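Local coordinates for RabGAP/TBC protein (Chlamydomonas reinhardtii, PDB 4P17) that is of unknown function but carries a TBC domain, the fold by which RabGAP proteins typically stimulate GTP hydrolysis by Rab GTPases, at residues T71-V76 against T249-F254; M63-V68 against F254-K259. One frame throughout, in Å; residues are numbered along the deposited sequence.

How the interactions relate
Interactions 1 and 2 lie next to each other, with centres about 7 Å apart. Both use helix 243-256. Its Asp-251 meets helix 73-80 in interaction 1, and its C-terminal end meets helix 57-65 in interaction 2. Those two partner helices are consecutive in the chain. Interaction 1 is nested inside the loop that interaction 2 closes. The turn between them is also tied in: Val-68 N lies 2.9 Å from Asp-251 OD2 and is hydrogen-bonded to it. Ile-64 CG2 packs 3.2 Å from Asp-251 O. No ligand or metal takes part. Together the contacts fasten two consecutive early helices to a single later helix.

Interaction 1: T71-V76 against T249-F254; sequences TLRNWV and TWDSLF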
loop_
_atom_site.group_PDB
_atom_site.type_symbol
_atom_site.label_atom_id
_atom_site.label_comp_id
_atom_site.label_asym_id
_atom_site.label_seq_id
_atom_site.Cartn_x
_atom_site.Cartn_y
_atom_site.Cartn_z
ATOM N N THR A 71 -9.888 -12.203 1.806
ATOM C CA THR A 71 -9.463 -13.580 1.592
ATOM C C THR A 71 -9.114 -13.815 0.128
ATOM O O THR A 71 -8.420 -14.803 -0.190
ATOM C CB THR A 71 -10.544 -14.588 2.099
ATOM O OG1 THR A 71 -10.022 -15.928 2.115
ATOM C CG2 THR A 71 -11.797 -14.581 1.266
ATOM N N LEU A 72 -9.618 -12.960 -0.768
ATOM C CA LEU A 72 -9.276 -13.043 -2.184
ATOM C C LEU A 72 -8.136 -12.168 -2.622
ATOM O O LEU A 72 -7.899 -12.057 -3.817
ATOM C CB LEU A 72 -10.494 -12.683 -3.055
ATOM C CG LEU A 72 -11.677 -13.648 -2.948
ATOM C CD1 LEU A 72 -12.767 -13.257 -3.941
ATOM C CD2 LEU A 72 -11.220 -15.089 -3.233
ATOM N N ARG A 73 -7.434 -11.496 -1.711
ATOM C CA ARG A 73 -6.490 -10.539 -2.236
ATOM C C ARG A 73 -5.339 -11.300 -2.907
ATOM O O ARG A 73 -4.838 -10.857 -3.905
ATOM C CB ARG A 73 -6.026 -9.583 -1.170
ATOM C CG ARG A 73 -7.055 -8.561 -0.904
ATOM C CD ARG A 73 -6.671 -7.597 0.220
ATOM N NE ARG A 73 -7.479 -6.396 0.114
ATOM C CZ ARG A 73 -8.178 -5.837 1.082
ATOM N NH1 ARG A 73 -8.139 -6.290 2.348
ATOM N NH2 ARG A 73 -8.893 -4.761 0.801
ATOM N N ASN A 74 -4.956 -12.461 -2.384
ATOM C CA ASN A 74 -3.889 -13.227 -3.035
ATOM C C ASN A 74 -4.344 -13.532 -4.463
ATOM O O ASN A 74 -3.641 -13.229 -5.394
ATOM C CB ASN A 74 -3.563 -14.499 -2.230
ATOM C CG ASN A 74 -2.283 -15.192 -2.699
ATOM O OD1 ASN A 74 -1.914 -15.103 -3.845
ATOM N ND2 ASN A 74 -1.626 -15.906 -1.798
ATOM N N TRP A 75 -5.550 -14.065 -4.616
ATOM C CA TRP A 75 -6.093 -14.423 -5.933
ATOM C C TRP A 75 -6.100 -13.230 -6.906
ATOM O O TRP A 75 -5.581 -13.292 -8.035
ATOM C CB TRP A 75 -7.520 -14.991 -5.771
ATOM C CG TRP A 75 -8.142 -15.453 -7.045
ATOM C CD1 TRP A 75 -7.641 -16.371 -7.915
ATOM C CD2 TRP A 75 -9.406 -15.028 -7.594
ATOM N NE1 TRP A 75 -8.510 -16.548 -8.974
ATOM C CE2 TRP A 75 -9.595 -15.730 -8.800
ATOM C CE3 TRP A 75 -10.383 -14.136 -7.179
ATOM C CZ2 TRP A 75 -10.730 -15.557 -9.587
ATOM C CZ3 TRP A 75 -11.492 -13.952 -7.962
ATOM C CH2 TRP A 75 -11.666 -14.662 -9.145
ATOM N N VAL A 76 -6.713 -12.138 -6.474
ATOM C CA VAL A 76 -6.870 -10.978 -7.341
ATOM C C VAL A 76 -5.572 -10.201 -7.547
ATOM O O VAL A 76 -5.262 -9.815 -8.655
ATOM C CB VAL A 76 -7.926 -10.018 -6.769
ATOM C CG1 VAL A 76 -8.096 -8.802 -7.655
ATOM C CG2 VAL A 76 -9.258 -10.738 -6.588
ATOM N N THR A 249 -6.177 0.781 -0.855
ATOM C CA THR A 249 -5.357 1.534 -1.813
ATOM C C THR A 249 -4.602 0.552 -2.730
ATOM O O THR A 249 -4.469 0.761 -3.952
ATOM C CB THR A 249 -4.348 2.508 -1.144
ATOM O OG1 THR A 249 -3.217 1.813 -0.619
ATOM C CG2 THR A 249 -4.994 3.345 -0.040
ATOM N N TRP A 250 -4.145 -0.535 -2.142
ATOM C CA TRP A 250 -3.373 -1.526 -2.890
ATOM C C TRP A 250 -4.243 -2.285 -3.883
ATOM O O TRP A 250 -3.802 -2.590 -5.022
ATOM C CB TRP A 250 -2.701 -2.492 -1.911
ATOM C CG TRP A 250 -1.492 -1.899 -1.170
ATOM C CD1 TRP A 250 -1.117 -0.548 -1.092
ATOM C CD2 TRP A 250 -0.507 -2.631 -0.425
ATOM N NE1 TRP A 250 0.048 -0.440 -0.350
ATOM C CE2 TRP A 250 0.428 -1.695 0.081
ATOM C CE3 TRP A 250 -0.317 -4.000 -0.145
ATOM C CZ2 TRP A 250 1.538 -2.082 0.866
ATOM C CZ3 TRP A 250 0.795 -4.376 0.647
ATOM C CH2 TRP A 250 1.702 -3.417 1.126
ATOM N N ASP A 251 -5.478 -2.586 -3.483
ATOM C CA ASP A 251 -6.462 -3.171 -4.424
ATOM C C ASP A 251 -6.441 -2.414 -5.747
ATOM O O ASP A 251 -6.255 -2.977 -6.806
ATOM C CB ASP A 251 -7.898 -3.145 -3.892
ATOM C CG ASP A 251 -8.126 -4.084 -2.697
ATOM O OD1 ASP A 251 -7.313 -4.996 -2.507
ATOM O OD2 ASP A 251 -9.145 -3.911 -1.971
ATOM N N SER A 252 -6.650 -1.111 -5.684
ATOM C CA SER A 252 -6.679 -0.326 -6.917
ATOM C C SER A 252 -5.295 -0.063 -7.522
ATOM O O SER A 252 -5.170 0.038 -8.744
ATOM C CB SER A 252 -7.412 0.978 -6.669
ATOM O OG SER A 252 -8.812 0.682 -6.541
ATOM N N LEU A 253 -4.264 0.047 -6.693
ATOM C CA LEU A 253 -2.904 0.225 -7.201
ATOM C C LEU A 253 -2.489 -0.929 -8.111
ATOM O O LEU A 253 -1.858 -0.733 -9.163
ATOM C CB LEU A 253 -1.893 0.331 -6.051
ATOM C CG LEU A 253 -0.405 0.393 -6.431
ATOM C CD1 LEU A 253 -0.105 1.656 -7.255
ATOM C CD2 LEU A 253 0.511 0.312 -5.212
ATOM N N PHE A 254 -2.805 -2.138 -7.670
ATOM C CA PHE A 254 -2.404 -3.349 -8.391
ATOM C C PHE A 254 -3.263 -3.592 -9.626
ATOM O O PHE A 254 -2.977 -4.501 -10.385
ATOM C CB PHE A 254 -2.474 -4.601 -7.470
ATOM C CG PHE A 254 -1.444 -4.589 -6.346
ATOM C CD1 PHE A 254 -0.142 -4.175 -6.586
ATOM C CD2 PHE A 254 -1.778 -4.966 -5.064
ATOM C CE1 PHE A 254 0.791 -4.140 -5.564
ATOM C CE2 PHE A 254 -0.844 -4.911 -4.050
ATOM C CZ PHE A 254 0.430 -4.503 -4.306
#
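The RxxxW motif of TBC domains, which here runs from Arg-73 to Trp-77, meets Asp-251 of helix 243-256 through a buried salt bridge with Arg-73. Arg-73 opens helix 73-80, right after Leu-72 at the N-cap. Its CG stands beside the backbone N (chi1 -77°), and the chain then runs extended from CG to NE. That carries the guanidinium across to the neighbouring helix. The grip is side-on and uses two nitrogens. Arg-73 NE donates to Asp-251 OD1 at 3.0 Å, and Arg-73 NH2 donates to Asp-251 OD2 at 2.9 Å. Both bonds are nearly straight. Both acceptors lie close to the guanidinium plane, at its edge. OD1 uses its syn lone pair, while OD2 is met on the syn side with the donor somewhat out of the carboxylate plane. The two flat groups are nearly coplanar, 27° apart, although the side chains as a whole cross at about a right angle.

The carboxylate has further partners. Trp-77 NE1 also donates to OD1, and Val-68 N is the second donor to OD2. Each oxygen thus takes two N-H groups, which should fix the rotation of the carboxylate. Arg-73 NH1 is hydrogen-bonded to Tyr-16 OH. Both Arg-73 and Asp-251 are buried, and their opposite charges probably offset each other. With the motif arginine and tryptophan both bound to one aspartate, this is one of the links between the RxxxW helix and helix 243-256 in the all-helical TBC fold.

Interaction 2: M63-V68 against F254-K259; sequences MIRKGV and FYEGPK
Arg-65 and Glu-256 cross at about a right angle, yet the carboxylate sits at the edge of the guanidinium, near its plane. The guanidinium and carboxylate planes are 25° apart. Arg-65 presents NE and NH2 side-on, one to each oxygen. Arg-65 NE donates to Glu-256 OE2 at 2.8 Å, and NH2 of Arg-65 donates to Glu-256 OE1 at 3.0 Å. Both bonds are nearly straight, and both oxygens lie in or close to the guanidinium plane. Each is met on its syn side, with the donor tilted moderately out of the carboxylate plane. The Arg-65 guanidinium also makes a cation-pi contact with Phe-307. With an alanine at Arg-65, the Glu-256 carboxylate would probably lose both N-H partners and be less fixed in its rotation, and Phe-307 would lose its cation.

Beside the salt bridge, Ile-64 meets Tyr-255, again with the side chains roughly perpendicular. The CD1 methyl of Ile-64 approaches the ring obliquely, 3.5 Å from CD1 of Tyr-255. Tyr-255 CG is anti to the backbone N (chi1 -176°), which sends the ring along helix 57-65, where it also touches Leu-60 and Lys-61.

Helix 243-256 ends here, and Gly-257 leaves it with a positive phi. The chemistry is mixed: two straight ionic bonds set how the Arg-65 and Glu-256 groups are turned, while Ile-64 and Tyr-255 add apolar contact without directional bonds.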
loop_
_atom_site.group_PDB
_atom_site.type_symbol
_atom_site.label_atom_id
_atom_site.label_comp_id
_atom_site.label_asym_id
_atom_site.label_seq_id
_atom_site.Cartn_x
_atom_site.Cartn_y
_atom_site.Cartn_z
ATOM N N MET A 63 -15.582 -2.975 -9.157
ATOM C CA MET A 63 -15.527 -3.911 -8.042
ATOM C C MET A 63 -14.275 -3.712 -7.187
ATOM O O MET A 63 -14.361 -3.684 -5.954
ATOM C CB MET A 63 -15.567 -5.349 -8.549
ATOM C CG MET A 63 -16.895 -5.742 -9.182
ATOM S SD MET A 63 -16.831 -7.410 -9.900
ATOM C CE MET A 63 -16.892 -8.426 -8.413
ATOM N N ILE A 64 -13.139 -3.530 -7.857
ATOM C CA ILE A 64 -11.875 -3.426 -7.182
ATOM C C ILE A 64 -11.847 -2.102 -6.424
ATOM O O ILE A 64 -11.344 -2.024 -5.308
ATOM C CB ILE A 64 -10.687 -3.563 -8.177
ATOM C CG1 ILE A 64 -10.580 -5.022 -8.591
ATOM C CG2 ILE A 64 -9.356 -3.135 -7.511
ATOM C CD1 ILE A 64 -9.492 -5.363 -9.592
ATOM N N ARG A 65 -12.432 -1.072 -7.009
ATOM C CA ARG A 65 -12.535 0.193 -6.305
ATOM C C ARG A 65 -13.376 0.114 -5.029
ATOM O O ARG A 65 -13.154 0.897 -4.133
ATOM C CB ARG A 65 -13.105 1.260 -7.237
ATOM C CG ARG A 65 -12.079 1.851 -8.179
ATOM C CD ARG A 65 -12.659 2.990 -9.012
ATOM N NE ARG A 65 -11.650 3.557 -9.902
ATOM C CZ ARG A 65 -11.833 4.633 -10.670
ATOM N NH1 ARG A 65 -12.992 5.291 -10.648
ATOM N NH2 ARG A 65 -10.855 5.055 -11.453
ATOM N N LYS A 66 -14.357 -0.792 -4.962
ATOM C CA LYS A 66 -15.161 -0.975 -3.758
ATOM C C LYS A 66 -14.502 -1.889 -2.704
ATOM O O LYS A 66 -15.004 -2.022 -1.590
ATOM C CB LYS A 66 -16.524 -1.554 -4.129
ATOM C CG LYS A 66 -17.461 -0.580 -4.854
ATOM C CD LYS A 66 -18.663 -1.309 -5.442
ATOM N N GLY A 67 -13.389 -2.518 -3.066
ATOM C CA GLY A 67 -12.679 -3.369 -2.133
ATOM C C GLY A 67 -12.697 -4.839 -2.504
ATOM O O GLY A 67 -13.749 -5.451 -2.711
ATOM N N VAL A 68 -11.508 -5.425 -2.561
ATOM C CA VAL A 68 -11.415 -6.859 -2.784
ATOM C C VAL A 68 -11.669 -7.523 -1.425
ATOM O O VAL A 68 -11.133 -7.081 -0.425
ATOM C CB VAL A 68 -10.027 -7.265 -3.347
ATOM C CG1 VAL A 68 -9.958 -8.759 -3.498
ATOM C CG2 VAL A 68 -9.718 -6.595 -4.703
ATOM N N PHE A 254 -2.805 -2.138 -7.670
ATOM C CA PHE A 254 -2.404 -3.349 -8.391
ATOM C C PHE A 254 -3.263 -3.592 -9.626
ATOM O O PHE A 254 -2.977 -4.501 -10.385
ATOM C CB PHE A 254 -2.474 -4.601 -7.470
ATOM C CG PHE A 254 -1.444 -4.589 -6.346
ATOM C CD1 PHE A 254 -0.142 -4.175 -6.586
ATOM C CD2 PHE A 254 -1.778 -4.966 -5.064
ATOM C CE1 PHE A 254 0.791 -4.140 -5.564
ATOM C CE2 PHE A 254 -0.844 -4.911 -4.050
ATOM C CZ PHE A 254 0.430 -4.503 -4.306
ATOM N N TYR A 255 -4.292 -2.777 -9.837
ATOM C CA TYR A 255 -5.126 -2.886 -11.044
ATOM C C TYR A 255 -5.042 -1.662 -11.964
ATOM O O TYR A 255 -4.923 -1.792 -13.183
ATOM C CB TYR A 255 -6.575 -3.117 -10.645
ATOM C CG TYR A 255 -7.448 -3.332 -11.844
ATOM C CD1 TYR A 255 -7.540 -4.578 -12.437
ATOM C CD2 TYR A 255 -8.190 -2.297 -12.369
ATOM C CE1 TYR A 255 -8.337 -4.780 -13.540
ATOM C CE2 TYR A 255 -8.990 -2.492 -13.475
ATOM C CZ TYR A 255 -9.061 -3.731 -14.038
ATOM O OH TYR A 255 -9.867 -3.898 -15.125
ATOM N N GLU A 256 -5.095 -0.469 -11.379
ATOM C CA GLU A 256 -5.135 0.761 -12.160
ATOM C C GLU A 256 -3.765 1.404 -12.335
ATOM O O GLU A 256 -3.579 2.200 -13.242
ATOM C CB GLU A 256 -6.070 1.775 -11.488
ATOM C CG GLU A 256 -7.489 1.304 -11.357
ATOM C CD GLU A 256 -8.424 2.399 -10.955
ATOM O OE1 GLU A 256 -8.281 3.546 -11.442
ATOM O OE2 GLU A 256 -9.312 2.102 -10.153
ATOM N N GLY A 257 -2.825 1.109 -11.442
ATOM C CA GLY A 257 -1.484 1.677 -11.546
ATOM C C GLY A 257 -1.203 2.863 -10.626
ATOM O O GLY A 257 -2.025 3.223 -9.804
ATOM N N PRO A 258 -0.051 3.510 -10.804
ATOM C CA PRO A 258 0.445 4.426 -9.766
ATOM C C PRO A 258 -0.287 5.766 -9.647
ATOM O O PRO A 258 -0.002 6.482 -8.692
ATOM C CB PRO A 258 1.902 4.664 -10.165
ATOM C CG PRO A 258 1.972 4.346 -11.628
ATOM C CD PRO A 258 0.880 3.378 -11.944
ATOM N N LYS A 259 -1.176 6.125 -10.570
ATOM C CA LYS A 259 -1.946 7.333 -10.322
ATOM C C LYS A 259 -2.762 7.228 -9.030
ATOM O O LYS A 259 -3.088 8.240 -8.413
ATOM C CB LYS A 259 -2.860 7.651 -11.492
ATOM C CG LYS A 259 -2.106 8.079 -12.717
ATOM C CD LYS A 259 -3.061 8.532 -13.764
ATOM C CE LYS A 259 -2.405 8.875 -15.053
ATOM N NZ LYS A 259 -3.479 9.361 -15.980
#